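Local coordinates for protein ketosynthase (Streptomyces sp. MSC090213JE08, PDB 6KXD) that belongs to the ishigamide ketosynthase/chain length factor pair of a highly reducing type II polyketide synthase and probably takes part in 3-oxoacyl-[acyl-carrier-protein] synthesis, at residues 58-63 and 211-216; 124-129 and 205-210; 50-55 and 62-67. All coordinates share one frame; numbering follows the deposited sequence.

Interaction 1 (58-63 and 211-216); sequences PLPSSD and AHAWFE
W214 leaves helix 210-219 with CG anti to its own carbonyl carbon (chi1 -80°), and chi2 of 109° then turns the indole so that one face receives P60 while the pyrrole edge meets the carbonyl of P58. P60 CD sits over that face, 3.7 Å from the centroid of the five-membered ring, in a CH-pi contact. At the edge, W214 NE1 donates to P58 O at 2.9 Å; the bond is nearly straight at the hydrogen (166°) and lies in the indole plane, yet it reaches the oxygen from above the carbonyl plane. Between these two prolines, the L59 backbone passes W214 CZ2, with its C atom 3.4 Å away. A213, the residue before W214 in the helix, sets its CB between L59 CD2 and P60 CD, 3.9 Å from each. P132 of the partner ketosynthase chain also packs on W214. A leucine here would probably leave P58 O without its donor and the P60 ring without an aromatic face to rest on. The contact is thus mostly apolar, with a single directional hydrogen bond which, with P60 over the face, probably fixes the turn of the indole and ties the loop before strand 63-65 to the helix.

Interaction 2 (124-129 and 205-210); sequences SLENVT and AEEFSA
E207 sends its carboxylate to the start of helix 125-137, where S124 OG donates to OE2 at 2.7 Å. E207 CG stands between its backbone N and carbonyl carbon (chi1 72°), with the chain extended beyond CG, which carries the carboxylate to the helix start. S124 OG meets OE2 on the syn side, 18° out of the carboxylate plane. Turned anti to the backbone N (chi1 177°), this hydroxyl also accepts from N127 N at 2.9 Å, an N-cap bond, and so one oxygen joins the helix end to the acid. E126 N adds a weak bond to E207 OE2 at 3.3 Å. A water donates to E207 OE2 and is also hydrogen-bonded to S209 OG; that water lies 2.6 Å from S209 OG. S209 in turn caps the following helix, its OG accepting from H212 N, while its CB rests 3.6 Å from E126 CB. E126, extended through chi1 and chi2, brings OE1 to 4.4 Å from E207 OE1. A second water donates to both oxygens and probably eases the meeting of like charges; L87 N is a further partner of E207 OE1. L125, V128 and T129 also pack against the partner ketosynthase chain. The contact therefore joins two helix N-termini: that of 125-137, which follows strand 114-119, and that of 210-219, which follows the parallel neighbouring strand 199-206.

Interaction 3 (50-55 and 62-67); sequences VKADAG and SDVCTV
V50 and V64 form the hydrogen-bonded pair of a short antiparallel hairpin, linked by V50 N to V64 O and V64 N to V50 O, both 2.7 Å and close to straight. Beyond them A52 N reaches S62 O at 2.6 Å, a more bent bond (138°) where the first strand has already ended. The tight part is A52 against buried V64, with A52 CB 3.7 Å from V64 CG2; V50, exposed, touches V64 more loosely, its CG2 coming within 4.2 Å of V64 CG2. F208 packs on V64, and L59 touches A52 nearby. V50 CG2 also lies 3.7 Å from T66 OG1, the two side chains crossing at about a right angle. K51 and D63, the non-hydrogen-bonded pair, occupy the other face, toward solvent. Their side chains run side by side, pointing the same way; the lysine chain bends at chi2 (-64°) and again at chi4, carrying NZ back to D63 OD1 in a salt bridge, modelled at a very short 2.5 Å. S62 OG lies 3.6 Å from K51 NZ. C65, following V64, bonds through its backbone to L229 of the parallel strand 229-240. Backbone bonds hold the strands together edge to edge, and a small apolar patch backs them on the V64 side, while one ion pair near solvent, which water would probably weaken, joins them on the other.

Interaction 2 is the buried one, polar and water-bridged where two helix starts meet; interactions 1 and 3 lie at the surface and rest on an indole-proline contact and on strand pairing. Interactions 1 and 3 share S62 and D63: the loop that leaves the hairpin's first strand lies on helix 210-219 before entering the second. L59 joins them, its CD1 reaching A52 CB, while its CD2 touches A210 of interaction 2. F208, between strand 199-206 and helix 210-219, packs on V64 and so brings interaction 3 to interaction 2. Interactions 1 and 2 both involve helix 210-219 and have residues packing on the partner ketosynthase chain; neither segment of interaction 3 touches another chain.

Interaction 1 (58-63 and 211-216)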
loop_
_atom_site.group_PDB
_atom_site.type_symbol
_atom_site.label_atom_id
_atom_site.label_comp_id
_atom_site.label_asym_id
_atom_site.label_seq_id
_atom_site.Cartn_x
_atom_site.Cartn_y
_atom_site.Cartn_z
ATOM N N PRO B 58 13.947 -24.559 -12.337
ATOM C CA PRO B 58 14.389 -23.839 -13.531
ATOM C C PRO B 58 14.119 -22.334 -13.351
ATOM O O PRO B 58 13.136 -21.985 -12.717
ATOM C CB PRO B 58 13.569 -24.453 -14.682
ATOM C CG PRO B 58 12.406 -25.181 -14.006
ATOM C CD PRO B 58 12.913 -25.564 -12.628
ATOM N N LEU B 59 15.030 -21.498 -13.864
ATOM C CA LEU B 59 14.932 -20.034 -13.841
ATOM C C LEU B 59 15.268 -19.502 -15.225
ATOM O O LEU B 59 15.976 -20.158 -15.980
ATOM C CB LEU B 59 15.914 -19.455 -12.821
ATOM C CG LEU B 59 15.619 -19.744 -11.354
ATOM C CD1 LEU B 59 16.824 -19.398 -10.507
ATOM C CD2 LEU B 59 14.386 -18.998 -10.870
ATOM N N PRO B 60 14.828 -18.270 -15.573
ATOM C CA PRO B 60 15.123 -17.693 -16.880
ATOM C C PRO B 60 16.613 -17.382 -17.046
ATOM O O PRO B 60 17.068 -17.173 -18.145
ATOM C CB PRO B 60 14.315 -16.388 -16.961
ATOM C CG PRO B 60 13.623 -16.229 -15.617
ATOM C CD PRO B 60 14.034 -17.379 -14.722
ATOM N N SER B 61 17.322 -17.280 -15.921
ATOM C CA SER B 61 18.723 -17.060 -15.864
ATOM C C SER B 61 19.272 -17.789 -14.645
ATOM O O SER B 61 18.602 -17.879 -13.602
ATOM C CB SER B 61 19.039 -15.596 -15.789
ATOM O OG SER B 61 20.428 -15.422 -15.579
ATOM N N SER B 62 20.518 -18.246 -14.763
ATOM C CA SER B 62 21.148 -19.031 -13.717
ATOM C C SER B 62 21.800 -18.097 -12.701
ATOM O O SER B 62 22.079 -18.507 -11.588
ATOM C CB SER B 62 22.163 -19.986 -14.298
ATOM O OG SER B 62 23.103 -19.279 -15.103
ATOM N N ASP B 63 22.088 -16.866 -13.137
ATOM C CA ASP B 63 22.811 -15.921 -12.339
ATOM C C ASP B 63 21.798 -15.123 -11.499
ATOM O O ASP B 63 20.803 -14.624 -12.033
ATOM C CB ASP B 63 23.664 -15.035 -13.237
ATOM C CG ASP B 63 24.881 -15.771 -13.789
ATOM O OD1 ASP B 63 25.281 -16.774 -13.168
ATOM O OD2 ASP B 63 25.442 -15.304 -14.792
ATOM N N ALA B 211 9.057 -17.424 -9.059
ATOM C CA ALA B 211 7.904 -16.775 -9.644
ATOM C C ALA B 211 8.257 -15.368 -10.147
ATOM O O ALA B 211 8.029 -14.989 -11.347
ATOM C CB ALA B 211 6.757 -16.779 -8.679
ATOM N N HIS B 212 8.814 -14.579 -9.234
ATOM C CA HIS B 212 9.330 -13.243 -9.540
ATOM C C HIS B 212 10.253 -13.274 -10.759
ATOM O O HIS B 212 10.082 -12.471 -11.675
ATOM C CB HIS B 212 10.050 -12.681 -8.321
ATOM C CG HIS B 212 10.508 -11.285 -8.522
ATOM N ND1 HIS B 212 11.822 -10.934 -8.411
ATOM C CD2 HIS B 212 9.834 -10.189 -8.900
ATOM C CE1 HIS B 212 11.934 -9.650 -8.673
ATOM N NE2 HIS B 212 10.734 -9.174 -8.985
ATOM N N ALA B 213 11.243 -14.170 -10.741
ATOM C CA ALA B 213 12.212 -14.235 -11.813
ATOM C C ALA B 213 11.495 -14.505 -13.142
ATOM O O ALA B 213 11.748 -13.827 -14.120
ATOM C CB ALA B 213 13.269 -15.271 -11.547
ATOM N N TRP B 214 10.592 -15.484 -13.157
ATOM C CA TRP B 214 9.846 -15.813 -14.403
ATOM C C TRP B 214 8.924 -14.664 -14.808
ATOM O O TRP B 214 8.831 -14.327 -15.988
ATOM C CB TRP B 214 9.097 -17.140 -14.205
ATOM C CG TRP B 214 10.013 -18.300 -14.379
ATOM C CD1 TRP B 214 10.489 -19.146 -13.427
ATOM C CD2 TRP B 214 10.610 -18.713 -15.622
ATOM N NE1 TRP B 214 11.338 -20.056 -13.994
ATOM C CE2 TRP B 214 11.428 -19.821 -15.334
ATOM C CE3 TRP B 214 10.535 -18.237 -16.941
ATOM C CZ2 TRP B 214 12.161 -20.477 -16.325
ATOM C CZ3 TRP B 214 11.255 -18.892 -17.920
ATOM C CH2 TRP B 214 12.072 -19.976 -17.606
ATOM N N PHE B 215 8.267 -14.015 -13.842
ATOM C CA PHE B 215 7.359 -12.952 -14.215
ATOM C C PHE B 215 8.132 -11.774 -14.794
ATOM O O PHE B 215 7.667 -11.138 -15.749
ATOM C CB PHE B 215 6.508 -12.489 -13.041
ATOM C CG PHE B 215 5.384 -13.422 -12.678
ATOM C CD1 PHE B 215 4.998 -14.451 -13.517
ATOM C CD2 PHE B 215 4.706 -13.264 -11.480
ATOM C CE1 PHE B 215 3.958 -15.301 -13.169
ATOM C CE2 PHE B 215 3.664 -14.115 -11.141
ATOM C CZ PHE B 215 3.278 -15.114 -12.001
ATOM N N GLU B 216 9.275 -11.472 -14.185
ATOM C CA GLU B 216 10.134 -10.392 -14.659
ATOM C C GLU B 216 10.566 -10.672 -16.093
ATOM O O GLU B 216 10.597 -9.772 -16.917
ATOM C CB GLU B 216 11.388 -10.274 -13.794
ATOM C CG GLU B 216 11.131 -9.477 -12.531
ATOM C CD GLU B 216 10.640 -8.064 -12.790
ATOM O OE1 GLU B 216 11.404 -7.269 -13.391
ATOM O OE2 GLU B 216 9.482 -7.786 -12.437
#

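Interaction 2 (124-129 and 205-210)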
loop_
_atom_site.group_PDB
_atom_site.type_symbol
_atom_site.label_atom_id
_atom_site.label_comp_id
_atom_site.label_asym_id
_atom_site.label_seq_id
_atom_site.Cartn_x
_atom_site.Cartn_y
_atom_site.Cartn_z
ATOM N N SER B 124 4.986 -11.387 -1.706
ATOM C CA SER B 124 5.619 -12.646 -1.982
ATOM C C SER B 124 4.895 -13.255 -3.177
ATOM O O SER B 124 3.808 -13.812 -3.043
ATOM C CB SER B 124 5.569 -13.614 -0.841
ATOM O OG SER B 124 6.161 -14.836 -1.255
ATOM N N LEU B 125 5.461 -13.084 -4.361
ATOM C CA LEU B 125 4.879 -13.785 -5.499
ATOM C C LEU B 125 5.095 -15.292 -5.351
ATOM O O LEU B 125 4.353 -16.046 -5.934
ATOM C CB LEU B 125 5.503 -13.283 -6.787
ATOM C CG LEU B 125 5.089 -11.867 -7.113
ATOM C CD1 LEU B 125 6.081 -11.217 -8.094
ATOM C CD2 LEU B 125 3.661 -11.849 -7.618
ATOM N N GLU B 126 6.100 -15.710 -4.586
ATOM C CA GLU B 126 6.275 -17.132 -4.317
ATOM C C GLU B 126 5.043 -17.671 -3.569
ATOM O O GLU B 126 4.508 -18.744 -3.911
ATOM C CB GLU B 126 7.531 -17.415 -3.514
ATOM C CG GLU B 126 7.710 -18.899 -3.196
ATOM C CD GLU B 126 9.009 -19.230 -2.499
ATOM O OE1 GLU B 126 9.596 -18.335 -1.875
ATOM O OE2 GLU B 126 9.426 -20.388 -2.579
ATOM N N ASN B 127 4.566 -16.930 -2.565
ATOM C CA ASN B 127 3.450 -17.371 -1.773
ATOM C C ASN B 127 2.194 -17.494 -2.657
ATOM O O ASN B 127 1.491 -18.541 -2.646
ATOM C CB ASN B 127 3.228 -16.448 -0.573
ATOM C CG ASN B 127 2.059 -16.859 0.269
ATOM O OD1 ASN B 127 0.938 -16.724 -0.169
ATOM N ND2 ASN B 127 2.323 -17.333 1.477
ATOM N N VAL B 128 1.908 -16.444 -3.432
ATOM C CA VAL B 128 0.658 -16.330 -4.097
ATOM C C VAL B 128 0.621 -17.346 -5.251
ATOM O O VAL B 128 -0.436 -17.907 -5.505
ATOM C CB VAL B 128 0.383 -14.904 -4.580
ATOM C CG1 VAL B 128 1.345 -14.491 -5.668
ATOM C CG2 VAL B 128 -1.054 -14.761 -5.057
ATOM N N THR B 129 1.746 -17.537 -5.915
ATOM C CA THR B 129 1.837 -18.449 -7.052
ATOM C C THR B 129 1.830 -19.900 -6.568
ATOM O O THR B 129 1.283 -20.754 -7.210
ATOM C CB THR B 129 3.057 -18.236 -7.952
ATOM O OG1 THR B 129 4.303 -18.401 -7.280
ATOM C CG2 THR B 129 2.992 -16.894 -8.650
ATOM N N ALA B 205 11.477 -3.908 0.474
ATOM C CA ALA B 205 11.981 -5.264 0.472
ATOM C C ALA B 205 11.515 -5.996 -0.774
ATOM O O ALA B 205 10.391 -5.786 -1.187
ATOM C CB ALA B 205 11.520 -6.002 1.693
ATOM N N GLU B 206 12.365 -6.909 -1.247
ATOM C CA GLU B 206 11.999 -7.745 -2.357
ATOM C C GLU B 206 12.636 -9.107 -2.161
ATOM O O GLU B 206 13.802 -9.195 -1.875
ATOM C CB GLU B 206 12.565 -7.130 -3.634
ATOM C CG GLU B 206 12.083 -7.776 -4.927
ATOM C CD GLU B 206 10.706 -7.352 -5.422
ATOM O OE1 GLU B 206 10.375 -6.144 -5.359
ATOM O OE2 GLU B 206 9.923 -8.251 -5.803
ATOM N N GLU B 207 11.842 -10.164 -2.247
ATOM C CA GLU B 207 12.400 -11.481 -2.151
ATOM C C GLU B 207 12.773 -11.959 -3.559
ATOM O O GLU B 207 12.167 -11.578 -4.544
ATOM C CB GLU B 207 11.419 -12.464 -1.518
ATOM C CG GLU B 207 10.273 -12.806 -2.452
ATOM C CD GLU B 207 9.215 -13.753 -1.918
ATOM O OE1 GLU B 207 9.255 -14.086 -0.696
ATOM O OE2 GLU B 207 8.316 -14.083 -2.696
ATOM N N PHE B 208 13.793 -12.799 -3.618
ATOM C CA PHE B 208 14.045 -13.568 -4.815
ATOM C C PHE B 208 13.126 -14.808 -4.792
ATOM O O PHE B 208 12.954 -15.454 -3.771
ATOM C CB PHE B 208 15.516 -13.961 -4.958
ATOM C CG PHE B 208 15.724 -14.630 -6.293
ATOM C CD1 PHE B 208 15.949 -13.876 -7.431
ATOM C CD2 PHE B 208 15.518 -15.992 -6.435
ATOM C CE1 PHE B 208 16.044 -14.490 -8.672
ATOM C CE2 PHE B 208 15.593 -16.599 -7.681
ATOM C CZ PHE B 208 15.880 -15.847 -8.787
ATOM N N SER B 209 12.447 -15.071 -5.906
ATOM C CA SER B 209 11.601 -16.251 -6.047
ATOM C C SER B 209 11.592 -16.628 -7.515
ATOM O O SER B 209 11.734 -15.758 -8.368
ATOM C CB SER B 209 10.179 -16.074 -5.577
ATOM O OG SER B 209 9.444 -15.177 -6.400
ATOM N N ALA B 210 11.467 -17.930 -7.781
ATOM C CA ALA B 210 11.317 -18.394 -9.175
ATOM C C ALA B 210 10.115 -17.688 -9.824
ATOM O O ALA B 210 10.158 -17.286 -11.004
ATOM C CB ALA B 210 11.173 -19.911 -9.214
HETATM O O HOH W 1 8.499 -13.091 -5.106
HETATM O O HOH W 2 8.729 -16.666 -0.210
#

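Interaction 3 (50-55 and 62-67)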
loop_
_atom_site.group_PDB
_atom_site.type_symbol
_atom_site.label_atom_id
_atom_site.label_comp_id
_atom_site.label_asym_id
_atom_site.label_seq_id
_atom_site.Cartn_x
_atom_site.Cartn_y
_atom_site.Cartn_z
ATOM N N VAL B 50 25.722 -14.852 -8.036
ATOM C CA VAL B 50 26.091 -16.246 -7.853
ATOM C C VAL B 50 25.173 -17.046 -8.763
ATOM O O VAL B 50 24.194 -16.505 -9.298
ATOM C CB VAL B 50 25.955 -16.719 -6.389
ATOM C CG1 VAL B 50 26.893 -15.959 -5.459
ATOM C CG2 VAL B 50 24.500 -16.641 -5.912
ATOM N N LYS B 51 25.528 -18.318 -8.926
ATOM C CA LYS B 51 24.744 -19.288 -9.613
ATOM C C LYS B 51 23.590 -19.664 -8.700
ATOM O O LYS B 51 23.787 -19.859 -7.503
ATOM C CB LYS B 51 25.620 -20.492 -9.968
ATOM C CG LYS B 51 26.604 -20.207 -11.093
ATOM C CD LYS B 51 25.926 -19.907 -12.409
ATOM C CE LYS B 51 26.889 -19.725 -13.560
ATOM N NZ LYS B 51 26.517 -18.560 -14.393
ATOM N N ALA B 52 22.396 -19.744 -9.276
ATOM C CA ALA B 52 21.183 -19.855 -8.478
ATOM C C ALA B 52 21.135 -21.258 -7.878
ATOM O O ALA B 52 21.611 -22.207 -8.495
ATOM C CB ALA B 52 19.973 -19.576 -9.319
ATOM N N ASP B 53 20.585 -21.362 -6.668
ATOM C CA ASP B 53 20.465 -22.650 -5.998
ATOM C C ASP B 53 19.555 -23.556 -6.834
ATOM O O ASP B 53 18.546 -23.101 -7.358
ATOM C CB ASP B 53 19.941 -22.484 -4.573
ATOM C CG ASP B 53 20.269 -23.682 -3.702
ATOM O OD1 ASP B 53 21.461 -23.855 -3.377
ATOM O OD2 ASP B 53 19.340 -24.455 -3.395
ATOM N N ALA B 54 19.918 -24.841 -6.947
ATOM C CA ALA B 54 19.135 -25.857 -7.699
ATOM C C ALA B 54 17.689 -25.961 -7.187
ATOM O O ALA B 54 16.758 -26.242 -7.969
ATOM C CB ALA B 54 19.832 -27.194 -7.601
ATOM N N GLY B 55 17.507 -25.737 -5.879
ATOM C CA GLY B 55 16.220 -25.841 -5.192
ATOM C C GLY B 55 15.141 -24.923 -5.753
ATOM O O GLY B 55 13.962 -25.258 -5.708
ATOM N N SER B 62 20.518 -18.246 -14.763
ATOM C CA SER B 62 21.148 -19.031 -13.717
ATOM C C SER B 62 21.800 -18.097 -12.701
ATOM O O SER B 62 22.079 -18.507 -11.588
ATOM C CB SER B 62 22.163 -19.986 -14.298
ATOM O OG SER B 62 23.103 -19.279 -15.103
ATOM N N ASP B 63 22.088 -16.866 -13.137
ATOM C CA ASP B 63 22.811 -15.921 -12.339
ATOM C C ASP B 63 21.798 -15.123 -11.499
ATOM O O ASP B 63 20.803 -14.624 -12.033
ATOM C CB ASP B 63 23.664 -15.035 -13.237
ATOM C CG ASP B 63 24.881 -15.771 -13.789
ATOM O OD1 ASP B 63 25.281 -16.774 -13.168
ATOM O OD2 ASP B 63 25.442 -15.304 -14.792
ATOM N N VAL B 64 22.065 -15.037 -10.191
ATOM C CA VAL B 64 21.179 -14.349 -9.245
ATOM C C VAL B 64 22.018 -13.666 -8.163
ATOM O O VAL B 64 23.103 -14.116 -7.767
ATOM C CB VAL B 64 20.129 -15.287 -8.618
ATOM C CG1 VAL B 64 19.190 -15.896 -9.648
ATOM C CG2 VAL B 64 20.750 -16.369 -7.757
ATOM N N CYS B 65 21.453 -12.581 -7.624
ATOM C CA CYS B 65 22.031 -11.895 -6.527
ATOM C C CYS B 65 21.151 -12.128 -5.301
ATOM O O CYS B 65 20.366 -11.258 -4.892
ATOM C CB CYS B 65 22.208 -10.411 -6.815
ATOM S SG CYS B 65 23.204 -10.093 -8.293
ATOM N N THR B 66 21.276 -13.332 -4.745
ATOM C CA THR B 66 20.558 -13.695 -3.552
ATOM C C THR B 66 21.379 -13.234 -2.346
ATOM O O THR B 66 22.598 -12.964 -2.429
ATOM C CB THR B 66 20.302 -15.213 -3.485
ATOM O OG1 THR B 66 21.518 -15.816 -3.903
ATOM C CG2 THR B 66 19.157 -15.698 -4.348
ATOM N N VAL B 67 20.699 -13.186 -1.205
ATOM C CA VAL B 67 21.349 -12.963 0.062
ATOM C C VAL B 67 22.147 -14.225 0.390
ATOM O O VAL B 67 21.554 -15.260 0.559
ATOM C CB VAL B 67 20.346 -12.661 1.188
ATOM C CG1 VAL B 67 21.058 -12.360 2.471
ATOM C CG2 VAL B 67 19.445 -11.495 0.846
#